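Local coordinates for protein restriction endonuclease LpnPI (PDB 4RZL) that probably recognises modified cytosines in DNA, being the N-terminal SRA-like DNA-recognition domain of a modification-dependent restriction endonuclease, at residues A[77-82]-A[88-93]; A[95-100]-A[171-176]; A[195-200]-A[209-214]. All blocks are in the same frame, centred on the assembly; numbering follows the deposited sequence.

Following the chain from its N terminus, contact 1 comes first: 77-82 and 88-93 are the two arms of a beta hairpin, with five residues between the two segments, the last already in strand 87-91. The chain then runs straight into 95-100 and on through helix 108-119, strands 132-137 and 147-155 and into strand 166-173, where 171-176 closes the long loop of contact 2. Contact 3 follows, joining helix 195-199 to the residues leading into helix 212-220. The three loops lie in series. Contacts 1 and 2 share the large sheet and touch where Trp77 packs on Lys95 and Lys171; contact 3 lies across the chain's centre, its middle about 25 Å from that of contact 1.

Contact 1. Residues A[77-82]-A[88-93]; sequences WPDSID and FIYYGD
With chi1 at -74° the ring of Tyr91 stands beside its own backbone N and reaches across to Trp77 and Pro78, while the similar torsion of Asp79 (chi1 -61°) swings its carboxylate back to the Tyr91 amide. Pro78 sets its CD 3.4 Å from Tyr91 CE1, and the benzene edge of the indole brings Trp77 CE3 to 3.5 Å from Tyr91 CD2. The two aromatic planes are inclined at 59°, neither stacked nor perpendicular. Asp79 OD1 accepts the Tyr91 N-H at 2.7 Å, nearly in line with its own C-O bond, and also lies at the edge of the tyrosine ring. The other oxygen, OD2, is held by Thr70 OG1 and by a water that bridges it to Tyr91 O, so both ends of this buried carboxylate are occupied. Beyond Asp79 the backbone takes over: Ser80 N gives its hydrogen to Ile89 O (2.9 Å), and Ile89 N returns one to Ser80 O (2.8 Å). Ser80 OG packs against Ile89 CB on one sheet face; Ile81 and Phe88 meet on the other. Pro78 centres an inverse gamma turn leading into the strand. This is an antiparallel beta hairpin, its second strand continuing the sheet onto strand 176-187; past the Ser80-Ile89 bridge the aspartate side chain, not a further backbone bridge, ties the arms.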
loop_
_atom_site.group_PDB
_atom_site.type_symbol
_atom_site.label_atom_id
_atom_site.label_comp_id
_atom_site.label_asym_id
_atom_site.label_seq_id
_atom_site.Cartn_x
_atom_site.Cartn_y
_atom_site.Cartn_z
ATOM N N TRP A 77 8.024 14.541 2.730
ATOM C CA TRP A 77 7.345 13.598 1.839
ATOM C C TRP A 77 5.952 13.332 2.382
ATOM O O TRP A 77 5.713 12.325 3.043
ATOM C CB TRP A 77 8.143 12.304 1.704
ATOM C CG TRP A 77 9.562 12.547 1.319
ATOM C CD1 TRP A 77 10.656 12.515 2.142
ATOM C CD2 TRP A 77 10.050 12.876 0.015
ATOM N NE1 TRP A 77 11.795 12.798 1.423
ATOM C CE2 TRP A 77 11.450 13.025 0.118
ATOM C CE3 TRP A 77 9.440 13.069 -1.231
ATOM C CZ2 TRP A 77 12.245 13.347 -0.973
ATOM C CZ3 TRP A 77 10.232 13.393 -2.308
ATOM C CH2 TRP A 77 11.624 13.526 -2.174
ATOM N N PRO A 78 5.024 14.252 2.107
ATOM C CA PRO A 78 3.720 14.223 2.774
ATOM C C PRO A 78 2.742 13.143 2.253
ATOM O O PRO A 78 1.762 13.498 1.588
ATOM C CB PRO A 78 3.176 15.629 2.493
ATOM C CG PRO A 78 3.781 15.996 1.170
ATOM C CD PRO A 78 5.143 15.361 1.140
ATOM N N ASP A 79 2.976 11.866 2.563
ATOM C CA ASP A 79 1.984 10.839 2.226
ATOM C C ASP A 79 0.647 11.195 2.861
ATOM O O ASP A 79 0.614 11.705 3.980
ATOM C CB ASP A 79 2.410 9.454 2.700
ATOM C CG ASP A 79 3.707 8.988 2.065
ATOM O OD1 ASP A 79 3.947 9.266 0.874
ATOM O OD2 ASP A 79 4.482 8.315 2.761
ATOM N N SER A 80 -0.454 10.932 2.161
ATOM C CA SER A 80 -1.764 11.278 2.710
ATOM C C SER A 80 -2.906 10.424 2.170
ATOM O O SER A 80 -2.845 9.881 1.062
ATOM C CB SER A 80 -2.086 12.749 2.438
ATOM O OG SER A 80 -2.222 12.961 1.047
ATOM N N ILE A 81 -3.961 10.327 2.967
ATOM C CA ILE A 81 -5.183 9.677 2.526
ATOM C C ILE A 81 -6.305 10.708 2.591
ATOM O O ILE A 81 -6.408 11.476 3.553
ATOM C CB ILE A 81 -5.532 8.446 3.386
ATOM C CG1 ILE A 81 -6.829 7.795 2.910
ATOM C CG2 ILE A 81 -5.660 8.830 4.862
ATOM C CD1 ILE A 81 -7.235 6.624 3.782
ATOM N N ASP A 82 -7.088 10.787 1.525
ATOM C CA ASP A 82 -8.298 11.585 1.542
ATOM C C ASP A 82 -9.472 10.615 1.657
ATOM O O ASP A 82 -9.870 9.989 0.674
ATOM C CB ASP A 82 -8.395 12.458 0.292
ATOM C CG ASP A 82 -9.605 13.397 0.317
ATOM O OD1 ASP A 82 -10.660 13.025 0.886
ATOM O OD2 ASP A 82 -9.505 14.518 -0.230
ATOM N N PHE A 88 -5.245 7.950 -2.208
ATOM C CA PHE A 88 -4.015 7.864 -1.420
ATOM C C PHE A 88 -2.851 8.463 -2.189
ATOM O O PHE A 88 -2.593 8.081 -3.324
ATOM C CB PHE A 88 -3.722 6.403 -1.067
ATOM C CG PHE A 88 -2.483 6.203 -0.231
ATOM C CD1 PHE A 88 -2.331 6.859 0.975
ATOM C CD2 PHE A 88 -1.497 5.326 -0.643
ATOM C CE1 PHE A 88 -1.204 6.675 1.759
ATOM C CE2 PHE A 88 -0.358 5.119 0.145
ATOM C CZ PHE A 88 -0.217 5.807 1.348
ATOM N N ILE A 89 -2.145 9.393 -1.572
ATOM C CA ILE A 89 -0.958 9.970 -2.195
ATOM C C ILE A 89 0.272 9.436 -1.487
ATOM O O ILE A 89 0.380 9.545 -0.268
ATOM C CB ILE A 89 -0.965 11.498 -2.140
ATOM C CG1 ILE A 89 -2.170 12.034 -2.916
ATOM C CG2 ILE A 89 0.338 12.053 -2.719
ATOM C CD1 ILE A 89 -2.310 13.531 -2.831
ATOM N N TYR A 90 1.184 8.862 -2.267
ATOM C CA TYR A 90 2.305 8.085 -1.754
ATOM C C TYR A 90 3.616 8.488 -2.416
ATOM O O TYR A 90 3.681 8.593 -3.640
ATOM C CB TYR A 90 2.039 6.601 -1.997
ATOM C CG TYR A 90 3.168 5.675 -1.619
ATOM C CD1 TYR A 90 3.363 5.285 -0.300
ATOM C CD2 TYR A 90 4.027 5.172 -2.587
ATOM C CE1 TYR A 90 4.389 4.417 0.040
ATOM C CE2 TYR A 90 5.066 4.304 -2.254
ATOM C CZ TYR A 90 5.240 3.931 -0.943
ATOM O OH TYR A 90 6.264 3.063 -0.618
ATOM N N TYR A 91 4.659 8.713 -1.623
ATOM C CA TYR A 91 5.955 9.096 -2.185
ATOM C C TYR A 91 6.902 7.907 -2.239
ATOM O O TYR A 91 6.920 7.072 -1.329
ATOM C CB TYR A 91 6.571 10.249 -1.386
ATOM C CG TYR A 91 5.876 11.563 -1.662
ATOM C CD1 TYR A 91 4.754 11.940 -0.937
ATOM C CD2 TYR A 91 6.317 12.406 -2.678
ATOM C CE1 TYR A 91 4.099 13.121 -1.202
ATOM C CE2 TYR A 91 5.675 13.615 -2.937
ATOM C CZ TYR A 91 4.567 13.964 -2.197
ATOM O OH TYR A 91 3.905 15.145 -2.452
ATOM N N GLY A 92 7.708 7.861 -3.251
ATOM C CA GLY A 92 8.544 6.766 -3.557
ATOM C C GLY A 92 9.780 6.661 -2.685
ATOM O O GLY A 92 9.957 7.372 -1.814
ATOM N N ASP A 93 10.578 5.691 -2.969
ATOM C CA ASP A 93 11.639 5.288 -2.168
ATOM C C ASP A 93 13.021 5.916 -2.530
ATOM O O ASP A 93 13.940 5.313 -2.294
ATOM C CB ASP A 93 11.726 3.787 -2.013
ATOM C CG ASP A 93 12.065 3.043 -3.316
ATOM O OD1 ASP A 93 11.977 3.551 -4.380
ATOM O OD2 ASP A 93 12.360 1.923 -3.247
HETATM O O HOH W 1 6.499 7.114 1.529
#

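Contact 2. Residues A[95-100]-A[171-176]; sequences KHPGHD and KTTNGQ
Pro97 lays its ring against two side chains at the tip of a beta hairpin, where Thr173 and Gln176 are the end positions of a type I' turn. Strands 166-173 and 176-187 are the arms of this hairpin, and the loop between strand 87-91 and helix 108-119 comes alongside its end. The contact is made by carbons alone: the proline ring against the beta carbons of Thr173 and Gln176. The proline ring and the Thr173 side chain cross at about a right angle, and Thr173 CB lies 3.9 Å from both Pro97 CG and Pro97 CD. Toward Gln176 the crossing is oblique, and the CB-CG side of the Pro97 ring lies along Gln176 CB, each atom 3.9 Å from it. Pro97 CG is thus shared between the two beta carbons, which the turn places next to each other: Thr173 N bonds to Gln176 O, and Gln176 N to Thr173 O at 3.0 Å. Within the turn, Asn174 and Gly175 both have positive phi, as type I' geometry requires. Gln176 bends at chi2 (-88°), and its contact with the proline comes from CB rather than from the amide at the far end. Phe178 of strand 176-187 touches both Pro97 and Thr173 and widens the apolar patch. This is surface packing, modest in area, that rests the loop on the hairpin tip. Its polar complement depends on the threonine torsion: chi1 of -65° puts OG1 beside the backbone N, while CG2 lies anti to that nitrogen. There the hydroxyl meets a water that links the two segments, 2.7 Å from Thr173 OG1 and donating to Lys95 O at 2.8 Å.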
loop_
_atom_site.group_PDB
_atom_site.type_symbol
_atom_site.label_atom_id
_atom_site.label_comp_id
_atom_site.label_asym_id
_atom_site.label_seq_id
_atom_site.Cartn_x
_atom_site.Cartn_y
_atom_site.Cartn_z
ATOM N N LYS A 95 14.414 9.053 -1.371
ATOM C CA LYS A 95 14.222 10.141 -0.463
ATOM C C LYS A 95 15.494 10.942 -0.103
ATOM O O LYS A 95 15.379 11.895 0.534
ATOM C CB LYS A 95 13.389 9.743 0.759
ATOM C CG LYS A 95 11.903 9.336 0.483
ATOM C CD LYS A 95 11.243 8.769 1.688
ATOM C CE LYS A 95 9.764 8.638 1.490
ATOM N NZ LYS A 95 9.023 8.035 2.556
ATOM N N HIS A 96 16.638 10.497 -0.575
ATOM C CA HIS A 96 17.935 11.124 -0.311
ATOM C C HIS A 96 18.758 11.236 -1.598
ATOM O O HIS A 96 18.523 10.487 -2.560
ATOM C CB HIS A 96 18.741 10.310 0.720
ATOM C CG HIS A 96 18.073 10.173 2.053
ATOM N ND1 HIS A 96 17.188 9.157 2.339
ATOM C CD2 HIS A 96 18.181 10.912 3.183
ATOM C CE1 HIS A 96 16.765 9.286 3.588
ATOM N NE2 HIS A 96 17.356 10.339 4.121
ATOM N N PRO A 97 19.709 12.145 -1.600
ATOM C CA PRO A 97 20.662 12.208 -2.690
ATOM C C PRO A 97 21.471 10.928 -2.769
ATOM O O PRO A 97 21.671 10.288 -1.824
ATOM C CB PRO A 97 21.481 13.435 -2.346
ATOM C CG PRO A 97 20.676 14.184 -1.440
ATOM C CD PRO A 97 19.862 13.259 -0.696
ATOM N N GLY A 98 21.802 10.521 -3.952
ATOM C CA GLY A 98 22.602 9.348 -4.165
ATOM C C GLY A 98 22.517 8.701 -5.501
ATOM O O GLY A 98 23.366 8.857 -6.254
ATOM N N HIS A 99 21.390 8.132 -5.833
ATOM C CA HIS A 99 21.238 7.381 -7.028
ATOM C C HIS A 99 20.115 7.992 -7.827
ATOM O O HIS A 99 19.461 8.841 -7.336
ATOM C CB HIS A 99 21.101 5.916 -6.663
ATOM C CG HIS A 99 22.392 5.194 -6.289
ATOM N ND1 HIS A 99 22.425 4.218 -5.402
ATOM C CD2 HIS A 99 23.668 5.284 -6.775
ATOM C CE1 HIS A 99 23.662 3.723 -5.317
ATOM N NE2 HIS A 99 24.409 4.381 -6.144
ATOM N N ASP A 100 19.983 7.692 -9.104
ATOM C CA ASP A 100 18.848 7.997 -9.965
ATOM C C ASP A 100 17.529 7.519 -9.334
ATOM O O ASP A 100 17.510 6.604 -8.500
ATOM C CB ASP A 100 19.070 7.354 -11.342
ATOM C CG ASP A 100 17.864 7.478 -12.258
ATOM O OD1 ASP A 100 17.729 8.532 -12.921
ATOM O OD2 ASP A 100 17.063 6.508 -12.322
ATOM N N LYS A 171 13.446 17.354 -5.367
ATOM C CA LYS A 171 13.726 17.911 -4.056
ATOM C C LYS A 171 15.203 18.281 -3.960
ATOM O O LYS A 171 16.037 17.754 -4.689
ATOM C CB LYS A 171 13.346 16.932 -2.942
ATOM C CG LYS A 171 11.843 16.839 -2.646
ATOM C CD LYS A 171 11.417 17.855 -1.580
ATOM C CE LYS A 171 9.974 17.647 -1.113
ATOM N NZ LYS A 171 8.986 17.794 -2.226
ATOM N N THR A 172 15.506 19.196 -3.053
ATOM C CA THR A 172 16.879 19.562 -2.747
ATOM C C THR A 172 17.166 19.206 -1.300
ATOM O O THR A 172 16.376 19.541 -0.416
ATOM C CB THR A 172 17.136 21.066 -2.955
ATOM O OG1 THR A 172 16.710 21.436 -4.265
ATOM C CG2 THR A 172 18.639 21.407 -2.782
ATOM N N THR A 173 18.282 18.520 -1.064
ATOM C CA THR A 173 18.734 18.242 0.293
ATOM C C THR A 173 20.187 18.680 0.424
ATOM O O THR A 173 21.055 18.129 -0.256
ATOM C CB THR A 173 18.622 16.757 0.654
ATOM O OG1 THR A 173 17.238 16.358 0.664
ATOM C CG2 THR A 173 19.255 16.498 2.030
ATOM N N ASN A 174 20.435 19.677 1.276
ATOM C CA ASN A 174 21.771 20.254 1.433
ATOM C C ASN A 174 22.389 20.630 0.093
ATOM O O ASN A 174 23.520 20.243 -0.195
ATOM C CB ASN A 174 22.696 19.280 2.161
ATOM C CG ASN A 174 22.259 19.024 3.589
ATOM O OD1 ASN A 174 21.764 19.924 4.270
ATOM N ND2 ASN A 174 22.426 17.784 4.049
ATOM N N GLY A 175 21.635 21.354 -0.731
ATOM C CA GLY A 175 22.132 21.781 -2.029
ATOM C C GLY A 175 22.192 20.714 -3.122
ATOM O O GLY A 175 22.565 21.026 -4.250
ATOM N N GLN A 176 21.810 19.468 -2.822
ATOM C CA GLN A 176 21.843 18.397 -3.832
ATOM C C GLN A 176 20.433 18.103 -4.318
ATOM O O GLN A 176 19.564 17.776 -3.512
ATOM C CB GLN A 176 22.466 17.106 -3.267
ATOM C CG GLN A 176 23.953 17.219 -2.959
ATOM C CD GLN A 176 24.811 16.890 -4.168
ATOM O OE1 GLN A 176 24.389 16.143 -5.063
ATOM N NE2 GLN A 176 26.015 17.453 -4.212
HETATM O O HOH W 2 16.619 14.034 1.785
#

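Contact 3. Residues A[195-200]-A[209-214]; sequences RKWINS and NSLNPF
One face of the Trp197 indole is covered by Leu211, whose CD1 methyl sits 4.0 Å from the centroid of the five-membered ring and only 12° off its normal, a CH-pi contact over the face. The second methyl reaches the benzene half, with Leu211 CD2 3.7 Å from Trp197 CZ2, so the branched end spans both rings. The two side chains cross at about a right angle. At the pyrrole edge of the indole, Leu211 CB adds a third carbon, 3.8 Å from Trp197 NE1. Nearer the tryptophan's stem, Ser210 CB comes obliquely to the ring, and Ser210 OG lies 4.0 Å from Trp197 CB. That hydroxyl is engaged beyond the pair, with Asp208 OD1 and Ser194 N. The contact is buried packing between two consecutive short helices: helix 195-199 offers Trp197, and Leu211, at the N-cap position of helix 212-220, meets it while also resting on Val193 of strand 192-193 and on Pro131.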
loop_
_atom_site.group_PDB
_atom_site.type_symbol
_atom_site.label_atom_id
_atom_site.label_comp_id
_atom_site.label_asym_id
_atom_site.label_seq_id
_atom_site.Cartn_x
_atom_site.Cartn_y
_atom_site.Cartn_z
ATOM N N ARG A 195 -9.010 -13.670 6.141
ATOM C CA ARG A 195 -7.876 -14.543 6.414
ATOM C C ARG A 195 -7.742 -15.658 5.373
ATOM O O ARG A 195 -6.624 -16.014 4.982
ATOM C CB ARG A 195 -7.980 -15.127 7.829
ATOM C CG ARG A 195 -6.956 -16.231 8.136
ATOM C CD ARG A 195 -5.505 -15.830 7.887
ATOM N NE ARG A 195 -5.170 -14.494 8.350
ATOM C CZ ARG A 195 -3.988 -13.916 8.151
ATOM N NH1 ARG A 195 -3.042 -14.555 7.476
ATOM N NH2 ARG A 195 -3.749 -12.701 8.621
ATOM N N LYS A 196 -8.873 -16.200 4.930
ATOM C CA LYS A 196 -8.877 -17.214 3.880
ATOM C C LYS A 196 -8.185 -16.677 2.635
ATOM O O LYS A 196 -7.317 -17.343 2.068
ATOM C CB LYS A 196 -10.305 -17.648 3.530
ATOM C CG LYS A 196 -10.395 -18.728 2.421
ATOM C CD LYS A 196 -11.837 -19.148 2.173
ATOM C CE LYS A 196 -11.982 -20.035 0.938
ATOM N NZ LYS A 196 -11.296 -21.349 1.103
ATOM N N TRP A 197 -8.552 -15.463 2.228
ATOM C CA TRP A 197 -7.917 -14.859 1.065
ATOM C C TRP A 197 -6.424 -14.721 1.283
ATOM O O TRP A 197 -5.637 -15.112 0.428
ATOM C CB TRP A 197 -8.517 -13.489 0.727
ATOM C CG TRP A 197 -8.118 -13.049 -0.650
ATOM C CD1 TRP A 197 -8.860 -13.155 -1.800
ATOM C CD2 TRP A 197 -6.850 -12.499 -1.040
ATOM N NE1 TRP A 197 -8.142 -12.668 -2.871
ATOM C CE2 TRP A 197 -6.906 -12.268 -2.433
ATOM C CE3 TRP A 197 -5.684 -12.157 -0.347
ATOM C CZ2 TRP A 197 -5.840 -11.717 -3.136
ATOM C CZ3 TRP A 197 -4.628 -11.616 -1.053
ATOM C CH2 TRP A 197 -4.714 -11.399 -2.428
ATOM N N ILE A 198 -6.039 -14.168 2.432
ATOM C CA ILE A 198 -4.634 -13.877 2.721
ATOM C C ILE A 198 -3.771 -15.138 2.757
ATOM O O ILE A 198 -2.643 -15.135 2.255
ATOM C CB ILE A 198 -4.488 -13.104 4.060
ATOM C CG1 ILE A 198 -5.254 -11.775 3.992
ATOM C CG2 ILE A 198 -3.030 -12.836 4.378
ATOM C CD1 ILE A 198 -5.410 -11.093 5.342
ATOM N N ASN A 199 -4.286 -16.210 3.360
ATOM C CA ASN A 199 -3.574 -17.491 3.370
ATOM C C ASN A 199 -3.473 -18.088 1.968
ATOM O O ASN A 199 -2.630 -18.936 1.705
ATOM C CB ASN A 199 -4.246 -18.508 4.302
ATOM C CG ASN A 199 -3.947 -18.251 5.774
ATOM O OD1 ASN A 199 -3.057 -17.472 6.118
ATOM N ND2 ASN A 199 -4.671 -18.939 6.648
ATOM N N SER A 200 -4.372 -17.668 1.089
ATOM C CA SER A 200 -4.413 -18.184 -0.270
ATOM C C SER A 200 -3.883 -17.127 -1.242
ATOM O O SER A 200 -4.352 -16.991 -2.368
ATOM C CB SER A 200 -5.831 -18.606 -0.632
ATOM O OG SER A 200 -5.849 -19.278 -1.877
ATOM N N ASN A 209 -14.197 -14.289 -2.316
ATOM C CA ASN A 209 -14.644 -13.106 -3.032
ATOM C C ASN A 209 -14.162 -11.776 -2.447
ATOM O O ASN A 209 -14.649 -10.731 -2.869
ATOM C CB ASN A 209 -16.177 -13.078 -3.072
ATOM C CG ASN A 209 -16.760 -13.989 -4.134
ATOM O OD1 ASN A 209 -16.042 -14.766 -4.766
ATOM N ND2 ASN A 209 -18.076 -13.907 -4.326
ATOM N N SER A 210 -13.261 -11.816 -1.463
ATOM C CA SER A 210 -12.775 -10.597 -0.794
ATOM C C SER A 210 -12.300 -9.538 -1.792
ATOM O O SER A 210 -12.589 -8.355 -1.650
ATOM C CB SER A 210 -11.620 -10.909 0.164
ATOM O OG SER A 210 -12.058 -11.616 1.292
ATOM N N LEU A 211 -11.572 -9.972 -2.811
ATOM C CA LEU A 211 -10.991 -9.019 -3.742
ATOM C C LEU A 211 -11.729 -8.905 -5.054
ATOM O O LEU A 211 -11.163 -8.434 -6.037
ATOM C CB LEU A 211 -9.531 -9.377 -4.020
ATOM C CG LEU A 211 -8.649 -8.428 -3.205
ATOM C CD1 LEU A 211 -8.694 -8.795 -1.728
ATOM C CD2 LEU A 211 -7.232 -8.394 -3.729
ATOM N N ASN A 212 -13.007 -9.273 -5.063
ATOM C CA ASN A 212 -13.794 -9.138 -6.284
ATOM C C ASN A 212 -13.774 -7.716 -6.888
ATOM O O ASN A 212 -13.683 -7.581 -8.103
ATOM C CB ASN A 212 -15.230 -9.609 -6.040
ATOM C CG ASN A 212 -15.405 -11.104 -6.326
ATOM O OD1 ASN A 212 -14.423 -11.850 -6.446
ATOM N ND2 ASN A 212 -16.649 -11.543 -6.423
ATOM N N PRO A 213 -13.833 -6.657 -6.056
ATOM C CA PRO A 213 -13.703 -5.340 -6.706
ATOM C C PRO A 213 -12.328 -5.100 -7.336
ATOM O O PRO A 213 -12.209 -4.306 -8.268
ATOM C CB PRO A 213 -13.955 -4.357 -5.560
ATOM C CG PRO A 213 -14.842 -5.127 -4.617
ATOM C CD PRO A 213 -14.301 -6.533 -4.663
ATOM N N PHE A 214 -11.302 -5.776 -6.838
ATOM C CA PHE A 214 -9.986 -5.670 -7.458
ATOM C C PHE A 214 -10.019 -6.372 -8.811
ATOM O O PHE A 214 -9.574 -5.826 -9.818
ATOM C CB PHE A 214 -8.888 -6.268 -6.572
ATOM C CG PHE A 214 -7.568 -6.426 -7.279
ATOM C CD1 PHE A 214 -6.753 -5.326 -7.502
ATOM C CD2 PHE A 214 -7.157 -7.666 -7.745
ATOM C CE1 PHE A 214 -5.545 -5.463 -8.161
ATOM C CE2 PHE A 214 -5.947 -7.813 -8.404
ATOM C CZ PHE A 214 -5.142 -6.713 -8.617
#